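Local coordinates for protein dehydrogenase (Chromobacterium violaceum, PDB 3Q2I) that probably oxidises UDP-linked N-acetylglucosaminuronic acid with NAD as cofactor, a step in the biosynthesis of 2,3-diacetamido-2,3-dideoxy-D-mannuronic acid, at residues L143-M148 with L199-G204; G154-V159 with S234-S239; E207-Y212 with G226-K231. One frame throughout, in Å; residues are numbered along the deposited sequence. Where two conformers were deposited one is given.

Contact 1. Residues L143-M148 with L199-G204; sequences LLKRAM and LDWLIG
Lys-145 lies over one face of the Trp-201 indole, and its ammonium donates a hydrogen bond to that residue's own carbonyl. NZ is 2.9 Å from Trp-201 O, reaching the carbonyl from 22° outside its plane, while CD rides above the five-membered ring at 4.1 Å from the centroid in a CH-pi contact. The same ammonium stands off-centre over this ring, 4.2 Å from its centroid, as a cation-pi partner. The bend at chi2 (69°) lays the rest of the lysine chain, straight from there on, along the indole to the oxygen. A lysine suits the place because it offers both a long apolar stem and a donor. The acceptor is also apt: Trp-201 O lies near the C-terminal end of its helix, where the dipole should welcome a positive charge.

Next to the lysine, Leu-202 CD2 shares that indole face and packs on Lys-145 CA at 3.7 Å, and Leu-202 CD1 meets Leu-144 CD1 at 3.9 Å with the two side chains roughly perpendicular. Met-148, flexible and apolar, brings CE to Ile-203 CD1 at 4.1 Å. The short helical segments pass 9.9 Å apart at 55°. Arg-136 adds a second cation-pi contact to Trp-201, and strand 252-259 receives Leu-144, Met-148 and Ile-203 through Ile-255 and Ile-257, so helices 139-149 and 193-203 pack together upon the mixed sheet.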
loop_
_atom_site.group_PDB
_atom_site.type_symbol
_atom_site.label_atom_id
_atom_site.label_comp_id
_atom_site.label_asym_id
_atom_site.label_seq_id
_atom_site.Cartn_x
_atom_site.Cartn_y
_atom_site.Cartn_z
ATOM N N LEU A 143 -31.480 -26.900 14.735
ATOM C CA LEU A 143 -32.374 -26.798 13.593
ATOM C C LEU A 143 -31.783 -26.000 12.434
ATOM O O LEU A 143 -31.949 -26.371 11.280
ATOM C CB LEU A 143 -33.710 -26.140 13.981
ATOM C CG LEU A 143 -34.750 -27.095 14.577
ATOM C CD1 LEU A 143 -35.910 -26.301 15.234
ATOM C CD2 LEU A 143 -35.259 -27.919 13.428
ATOM N N LEU A 144 -31.203 -24.839 12.749
ATOM C CA LEU A 144 -30.473 -24.054 11.763
ATOM C C LEU A 144 -29.432 -24.931 11.082
ATOM O O LEU A 144 -29.344 -24.946 9.853
ATOM C CB LEU A 144 -29.732 -22.888 12.448
ATOM C CG LEU A 144 -30.493 -21.577 12.612
ATOM C CD1 LEU A 144 -29.671 -20.577 13.408
ATOM C CD2 LEU A 144 -30.944 -21.022 11.266
ATOM N N LYS A 145 -28.616 -25.627 11.865
ATOM C CA LYS A 145 -27.596 -26.460 11.235
ATOM C C LYS A 145 -28.208 -27.509 10.291
ATOM O O LYS A 145 -27.725 -27.753 9.174
ATOM C CB LYS A 145 -26.696 -27.114 12.282
ATOM C CG LYS A 145 -25.597 -27.991 11.672
ATOM C CD LYS A 145 -24.501 -27.202 10.918
ATOM C CE LYS A 145 -23.324 -28.108 10.505
ATOM N NZ LYS A 145 -22.257 -27.420 9.708
ATOM N N ARG A 146 -29.274 -28.146 10.764
ATOM C CA ARG A 146 -29.982 -29.101 9.924
ATOM C C ARG A 146 -30.515 -28.477 8.637
ATOM O O ARG A 146 -30.382 -29.044 7.540
ATOM C CB ARG A 146 -31.058 -29.809 10.756
ATOM C CG ARG A 146 -30.461 -30.859 11.667
ATOM C CD ARG A 146 -31.449 -31.385 12.723
ATOM N NE ARG A 146 -32.678 -31.922 12.133
ATOM C CZ ARG A 146 -33.858 -31.949 12.750
ATOM N NH1 ARG A 146 -33.988 -31.478 13.982
ATOM N NH2 ARG A 146 -34.923 -32.441 12.130
ATOM N N ALA A 147 -31.097 -27.282 8.744
ATOM C CA ALA A 147 -31.582 -26.617 7.545
ATOM C C ALA A 147 -30.445 -26.380 6.563
ATOM O O ALA A 147 -30.620 -26.561 5.371
ATOM C CB ALA A 147 -32.329 -25.321 7.889
ATOM N N MET A 148 -29.284 -25.985 7.078
ATOM C CA MET A 148 -28.097 -25.758 6.260
ATOM C C MET A 148 -27.661 -27.058 5.593
ATOM O O MET A 148 -27.478 -27.090 4.381
ATOM C CB MET A 148 -26.929 -25.240 7.100
ATOM C CG MET A 148 -26.930 -23.748 7.293
ATOM S SD MET A 148 -27.230 -22.856 5.749
ATOM C CE MET A 148 -27.811 -21.346 6.452
ATOM N N LEU A 199 -20.271 -18.313 12.210
ATOM C CA LEU A 199 -19.954 -17.834 10.872
ATOM C C LEU A 199 -19.410 -18.924 9.958
ATOM O O LEU A 199 -19.887 -19.066 8.832
ATOM C CB LEU A 199 -19.038 -16.603 10.982
ATOM C CG LEU A 199 -19.556 -15.401 11.765
ATOM C CD1 LEU A 199 -18.538 -14.247 11.903
ATOM C CD2 LEU A 199 -20.825 -14.899 11.078
ATOM N N ASP A 200 -18.386 -19.649 10.377
ATOM C CA ASP A 200 -17.902 -20.769 9.607
ATOM C C ASP A 200 -18.798 -22.024 9.796
ATOM O O ASP A 200 -19.101 -22.696 8.807
ATOM C CB ASP A 200 -16.459 -21.105 10.042
ATOM C CG ASP A 200 -15.869 -22.258 9.241
ATOM O OD1 ASP A 200 -16.138 -23.438 9.593
ATOM O OD2 ASP A 200 -15.271 -22.045 8.175
ATOM N N TRP A 201 -19.281 -22.267 11.022
ATOM C CA TRP A 201 -19.964 -23.558 11.314
ATOM C C TRP A 201 -21.302 -23.587 10.591
ATOM O O TRP A 201 -21.628 -24.608 9.975
ATOM C CB TRP A 201 -20.200 -23.656 12.814
ATOM C CG TRP A 201 -20.987 -24.881 13.183
ATOM C CD1 TRP A 201 -20.652 -26.180 12.913
ATOM C CD2 TRP A 201 -22.189 -24.915 13.979
ATOM N NE1 TRP A 201 -21.632 -27.015 13.428
ATOM C CE2 TRP A 201 -22.574 -26.267 14.085
ATOM C CE3 TRP A 201 -22.984 -23.943 14.583
ATOM C CZ2 TRP A 201 -23.728 -26.668 14.783
ATOM C CZ3 TRP A 201 -24.114 -24.337 15.283
ATOM C CH2 TRP A 201 -24.472 -25.690 15.373
ATOM N N LEU A 202 -22.064 -22.489 10.603
ATOM C CA LEU A 202 -23.360 -22.536 9.908
ATOM C C LEU A 202 -23.201 -22.115 8.476
ATOM O O LEU A 202 -23.787 -22.742 7.607
ATOM C CB LEU A 202 -24.439 -21.661 10.523
ATOM C CG LEU A 202 -24.874 -22.052 11.936
ATOM C CD1 LEU A 202 -25.905 -21.050 12.423
ATOM C CD2 LEU A 202 -25.520 -23.463 11.824
ATOM N N ILE A 203 -22.498 -21.007 8.207
ATOM C CA ILE A 203 -22.587 -20.465 6.861
ATOM C C ILE A 203 -21.543 -20.992 5.883
ATOM O O ILE A 203 -21.807 -21.105 4.692
ATOM C CB ILE A 203 -22.622 -18.884 6.839
ATOM C CG1 ILE A 203 -23.499 -18.351 7.965
ATOM C CG2 ILE A 203 -22.775 -18.265 5.435
ATOM C CD1 ILE A 203 -24.999 -18.642 7.834
ATOM N N GLY A 204 -20.371 -21.355 6.392
ATOM C CA GLY A 204 -19.363 -21.968 5.526
ATOM C C GLY A 204 -18.056 -21.160 5.483
ATOM O O GLY A 204 -17.858 -20.224 6.262
#

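Contact 2. Residues G154-V159 with S234-S239; sequences GRIYMV and SGALGS
The guanidinium of Arg-155 meets Ser-234 O at its edge: NH1 donates at 2.9 Å, the oxygen lying 16° out of the guanidinium plane and the donor within the carbonyl plane. A fully stretched arginine spans the distance to the turn at 234-236. Arg-155 O lies over the centre of one face of the Tyr-157 ring. In the turn, Ser-234 OG accepts from Ala-236 N, an ST turn.

Beyond it the strands run parallel. Leu-237 N donates to Tyr-157 O in a nearly straight bond of 3.0 Å, although it stands well above the carbonyl plane, and Leu-237 O accepts from Val-159 N at 3.0 Å. Met-158 CA adds a C-H...O contact to Leu-237 O at 3.2 Å. The Met-158 side chain, bent at chi2 and chi3, folds back until CE lies 4.2 Å from Leu-237 CB. The small Ala-236 fits where its CB abuts Ile-156 O at 3.3 Å and Ile-156 CG2 at 3.9 Å. Tyr-157 and Met-158 together face Leu-258, forming a classic beta bulge on the strand's other side.

Leu-237 packs on Tyr-212 of the second subunit, and in the conformer given Ser-239 OG hydrogen-bonds Asn-241 OD1 of that subunit. Backbone bonds fix the register of the two strands; Ile-156 O, with Ala-236 CB against it, is buried without a polar partner, probably at some energetic cost.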
loop_
_atom_site.group_PDB
_atom_site.type_symbol
_atom_site.label_atom_id
_atom_site.label_comp_id
_atom_site.label_asym_id
_atom_site.label_seq_id
_atom_site.Cartn_x
_atom_site.Cartn_y
_atom_site.Cartn_z
ATOM N N GLY A 154 -30.986 -22.858 -0.408
ATOM C CA GLY A 154 -30.294 -22.701 -1.678
ATOM C C GLY A 154 -29.112 -21.753 -1.427
ATOM O O GLY A 154 -28.495 -21.805 -0.382
ATOM N N ARG A 155 -28.790 -20.930 -2.413
ATOM C CA ARG A 155 -27.621 -20.040 -2.318
ATOM C C ARG A 155 -27.843 -19.041 -1.181
ATOM O O ARG A 155 -28.873 -18.392 -1.147
ATOM C CB ARG A 155 -27.438 -19.311 -3.655
ATOM C CG ARG A 155 -26.242 -18.343 -3.617
ATOM C CD ARG A 155 -25.813 -17.779 -4.961
ATOM N NE ARG A 155 -24.418 -17.328 -4.861
ATOM C CZ ARG A 155 -23.700 -16.852 -5.871
ATOM N NH1 ARG A 155 -22.451 -16.458 -5.665
ATOM N NH2 ARG A 155 -24.229 -16.776 -7.086
ATOM N N ILE A 156 -26.875 -18.884 -0.273
ATOM C CA ILE A 156 -26.971 -17.874 0.778
ATOM C C ILE A 156 -26.501 -16.517 0.260
ATOM O O ILE A 156 -25.477 -16.437 -0.436
ATOM C CB ILE A 156 -26.082 -18.230 2.002
ATOM C CG1 ILE A 156 -26.342 -19.673 2.448
ATOM C CG2 ILE A 156 -26.182 -17.209 3.112
ATOM C CD1 ILE A 156 -27.704 -19.854 2.931
ATOM N N TYR A 157 -27.258 -15.489 0.635
ATOM C CA TYR A 157 -26.994 -14.145 0.150
ATOM C C TYR A 157 -26.534 -13.198 1.246
ATOM O O TYR A 157 -25.608 -12.424 1.027
ATOM C CB TYR A 157 -28.241 -13.494 -0.471
ATOM C CG TYR A 157 -28.764 -14.294 -1.660
ATOM C CD1 TYR A 157 -27.899 -14.805 -2.631
ATOM C CD2 TYR A 157 -30.128 -14.460 -1.840
ATOM C CE1 TYR A 157 -28.382 -15.442 -3.779
ATOM C CE2 TYR A 157 -30.601 -15.101 -2.964
ATOM C CZ TYR A 157 -29.730 -15.607 -3.892
ATOM O OH TYR A 157 -30.209 -16.220 -5.023
ATOM N N MET A 158 -27.180 -13.224 2.414
ATOM C CA MET A 158 -27.046 -12.201 3.421
ATOM C C MET A 158 -27.207 -12.770 4.817
ATOM O O MET A 158 -28.116 -13.543 5.106
ATOM C CB MET A 158 -28.056 -11.075 3.145
ATOM C CG MET A 158 -28.183 -9.963 4.200
ATOM S SD MET A 158 -26.612 -9.137 4.615
ATOM C CE MET A 158 -26.044 -8.654 2.983
ATOM N N VAL A 159 -26.293 -12.401 5.703
ATOM C CA VAL A 159 -26.253 -12.880 7.086
ATOM C C VAL A 159 -26.029 -11.690 8.024
ATOM O O VAL A 159 -25.198 -10.803 7.728
ATOM C CB VAL A 159 -25.122 -13.938 7.287
ATOM C CG1 VAL A 159 -25.124 -14.447 8.736
ATOM C CG2 VAL A 159 -25.306 -15.123 6.366
ATOM N N SER A 234 -18.530 -18.420 -0.932
ATOM C CA SER A 234 -19.714 -18.597 -1.801
ATOM C C SER A 234 -20.228 -17.300 -2.428
ATOM O O SER A 234 -21.097 -17.354 -3.320
ATOM C CB SER A 234 -20.858 -19.170 -0.980
ATOM O OG SER A 234 -21.304 -18.206 -0.029
ATOM N N GLY A 235 -19.727 -16.149 -1.975
ATOM C CA GLY A 235 -20.199 -14.830 -2.436
ATOM C C GLY A 235 -21.117 -14.220 -1.387
ATOM O O GLY A 235 -21.396 -13.010 -1.472
ATOM N N ALA A 236 -21.635 -15.027 -0.471
ATOM C CA ALA A 236 -22.571 -14.470 0.568
ATOM C C ALA A 236 -21.891 -13.330 1.324
ATOM O O ALA A 236 -20.655 -13.403 1.554
ATOM C CB ALA A 236 -23.014 -15.540 1.541
ATOM N N LEU A 237 -22.657 -12.311 1.725
ATOM C CA LEU A 237 -22.100 -11.205 2.514
ATOM C C LEU A 237 -22.826 -11.075 3.823
ATOM O O LEU A 237 -23.959 -11.547 3.983
ATOM C CB LEU A 237 -22.238 -9.878 1.776
ATOM C CG LEU A 237 -21.580 -9.909 0.399
ATOM C CD1 LEU A 237 -21.837 -8.566 -0.274
ATOM C CD2 LEU A 237 -20.061 -10.078 0.572
ATOM N N GLY A 238 -22.206 -10.429 4.800
ATOM C CA GLY A 238 -22.919 -10.241 6.052
ATOM C C GLY A 238 -22.160 -9.362 7.014
ATOM O O GLY A 238 -21.047 -8.916 6.729
ATOM N N SER A 239 -22.748 -9.137 8.184
ATOM C CA SER A 239 -22.063 -8.402 9.252
ATOM C C SER A 239 -22.341 -9.040 10.605
ATOM O O SER A 239 -23.384 -9.688 10.789
ATOM C CB SER A 239 -22.590 -6.964 9.298
ATOM O OG SER A 239 -23.989 -6.905 9.505
#

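Contact 3. Residues E207-Y212 with G226-K231; sequences ESVQAY and GTVSVK
A beta hairpin of strands 206-214 and 225-232 brings Glu-207 beside Lys-231, where a salt bridge joins Glu-207 OE1 to Lys-231 NZ at 2.8 Å. The two chains lie side by side, both extended, and the ammonium meets the syn side of the carboxylate 28° out of its plane. A water accepts from NZ and also approaches Glu-207 OE2, at a distance too short to be sure of. Their backbones meet as well: Lys-231 O accepts from both Glu-207 N (2.8 Å) and Ser-208 N (3.2 Å), a classic beta bulge.

From there the antiparallel ladder is regular, Gln-210 with Ser-229 and Tyr-212 with Thr-227 being hydrogen-bonded pairs. On one face of the sheet small and branched apolar residues interlock; Val-228 CG2 touches Val-209 CB at 3.7 Å and Ala-211 CB at 3.9 Å, and helix 325-344 covers them through Ala-337 and Met-338. The other face meets the second subunit. There Thr-227 CG2 lies at the edge of the Tyr-212 ring, 4.1 Å from Tyr-212 CD2, and Tyr-212 OH hydrogen-bonds Ser-208 OG of the second subunit, a polar reach that tyrosine combines with apolar packing. Gln-210 NE2 lies 3.5 Å from Ser-229 CB, while Gln-210 OE1 accepts from Arg-347.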
loop_
_atom_site.group_PDB
_atom_site.type_symbol
_atom_site.label_atom_id
_atom_site.label_comp_id
_atom_site.label_asym_id
_atom_site.label_seq_id
_atom_site.Cartn_x
_atom_site.Cartn_y
_atom_site.Cartn_z
ATOM N N GLU A 207 -14.074 -15.929 3.183
ATOM C CA GLU A 207 -13.020 -15.440 2.298
ATOM C C GLU A 207 -12.237 -14.302 2.943
ATOM O O GLU A 207 -11.016 -14.383 3.029
ATOM C CB GLU A 207 -13.634 -14.908 0.992
ATOM C CG GLU A 207 -12.541 -14.498 0.010
ATOM C CD GLU A 207 -13.087 -14.203 -1.357
ATOM O OE1 GLU A 207 -13.134 -13.027 -1.745
ATOM O OE2 GLU A 207 -13.554 -15.149 -2.015
ATOM N N SER A 208 -12.949 -13.326 3.530
ATOM C CA SER A 208 -12.231 -12.163 4.103
ATOM C C SER A 208 -13.164 -11.436 5.074
ATOM O O SER A 208 -14.405 -11.648 5.026
ATOM C CB SER A 208 -11.677 -11.236 3.013
ATOM O OG SER A 208 -12.744 -10.609 2.276
ATOM N N VAL A 209 -12.554 -10.602 5.913
ATOM C CA VAL A 209 -13.327 -9.742 6.800
ATOM C C VAL A 209 -12.767 -8.332 6.749
ATOM O O VAL A 209 -11.587 -8.110 6.450
ATOM C CB VAL A 209 -13.265 -10.270 8.260
ATOM C CG1 VAL A 209 -13.853 -11.683 8.348
ATOM C CG2 VAL A 209 -11.826 -10.230 8.801
ATOM N N GLN A 210 -13.620 -7.372 7.174
ATOM C CA GLN A 210 -13.201 -5.973 7.389
ATOM C C GLN A 210 -13.828 -5.525 8.706
ATOM O O GLN A 210 -15.052 -5.583 8.830
ATOM C CB GLN A 210 -13.812 -5.077 6.298
ATOM C CG GLN A 210 -13.317 -5.464 4.937
ATOM C CD GLN A 210 -14.200 -4.938 3.793
ATOM O OE1 GLN A 210 -13.753 -4.843 2.660
ATOM N NE2 GLN A 210 -15.456 -4.612 4.095
ATOM N N ALA A 211 -13.039 -5.103 9.683
ATOM C CA ALA A 211 -13.557 -4.907 11.038
ATOM C C ALA A 211 -13.209 -3.534 11.609
ATOM O O ALA A 211 -12.224 -2.918 11.179
ATOM C CB ALA A 211 -13.152 -6.042 11.974
ATOM N N TYR A 212 -14.070 -3.035 12.518
ATOM C CA TYR A 212 -13.733 -1.907 13.376
ATOM C C TYR A 212 -14.007 -2.399 14.808
ATOM O O TYR A 212 -14.992 -3.095 15.042
ATOM C CB TYR A 212 -14.646 -0.678 13.198
ATOM C CG TYR A 212 -14.535 0.051 11.886
ATOM C CD1 TYR A 212 -13.562 1.017 11.715
ATOM C CD2 TYR A 212 -15.508 -0.115 10.912
ATOM C CE1 TYR A 212 -13.455 1.675 10.501
ATOM C CE2 TYR A 212 -15.435 0.590 9.707
ATOM C CZ TYR A 212 -14.443 1.517 9.555
ATOM O OH TYR A 212 -14.300 2.190 8.353
ATOM N N GLY A 226 -17.790 -3.591 18.631
ATOM C CA GLY A 226 -17.139 -3.885 17.342
ATOM C C GLY A 226 -18.145 -4.207 16.277
ATOM O O GLY A 226 -19.265 -4.625 16.553
ATOM N N THR A 227 -17.718 -4.116 15.022
ATOM C CA THR A 227 -18.529 -4.529 13.908
ATOM C C THR A 227 -17.608 -5.136 12.847
ATOM O O THR A 227 -16.456 -4.711 12.723
ATOM C CB THR A 227 -19.381 -3.364 13.348
ATOM O OG1 THR A 227 -20.292 -3.886 12.381
ATOM C CG2 THR A 227 -18.547 -2.182 12.753
ATOM N N VAL A 228 -18.082 -6.201 12.217
ATOM C CA VAL A 228 -17.253 -6.833 11.186
ATOM C C VAL A 228 -18.102 -7.068 9.957
ATOM O O VAL A 228 -19.180 -7.648 10.096
ATOM C CB VAL A 228 -16.620 -8.128 11.676
ATOM C CG1 VAL A 228 -17.644 -9.124 12.204
ATOM C CG2 VAL A 228 -15.708 -8.710 10.598
ATOM N N SER A 229 -17.599 -6.656 8.785
ATOM C CA SER A 229 -18.147 -6.964 7.457
ATOM C C SER A 229 -17.500 -8.303 7.041
ATOM O O SER A 229 -16.266 -8.444 7.173
ATOM C CB SER A 229 -17.642 -5.824 6.502
ATOM O OG SER A 229 -18.143 -4.590 6.918
ATOM N N VAL A 230 -18.310 -9.275 6.569
ATOM C CA VAL A 230 -17.804 -10.588 6.218
ATOM C C VAL A 230 -18.187 -10.948 4.774
ATOM O O VAL A 230 -19.346 -10.727 4.323
ATOM C CB VAL A 230 -18.460 -11.637 7.141
ATOM C CG1 VAL A 230 -17.927 -13.086 6.833
ATOM C CG2 VAL A 230 -18.193 -11.288 8.596
ATOM N N LYS A 231 -17.229 -11.548 4.045
ATOM C CA LYS A 231 -17.450 -12.077 2.710
ATOM C C LYS A 231 -17.160 -13.555 2.715
ATOM O O LYS A 231 -16.049 -13.939 3.095
ATOM C CB LYS A 231 -16.639 -11.361 1.613
ATOM C CG LYS A 231 -16.850 -12.045 0.243
ATOM C CD LYS A 231 -16.007 -11.376 -0.815
ATOM C CE LYS A 231 -16.125 -12.174 -2.123
ATOM N NZ LYS A 231 -15.134 -11.729 -3.136
HETATM O O HOH W 1 -13.680 -14.298 -4.323
#

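Contacts 2 and 3 are neighbouring parts of one mixed sheet: Gly-238 O probably accepts from Val-230 N at 2.8 Å, and Leu-237 CD2 packs on Lys-231 CG at 3.8 Å. Their centres lie 13 Å apart, and both meet the second subunit. Contact 1 is the helical layer on the sheet, its centre 12 Å from that of contact 2; Ile-203 CD1 touches Val-159 CG2, and Met-148 CE touches Ile-156 CD1, each at 3.8 Å. It adjoins contact 3 in sequence alone. Contact 1 lies apart from the pocket, the Trp-201 side chain being about 12 Å from the bound UDP-sugar and about 14 Å from NADH.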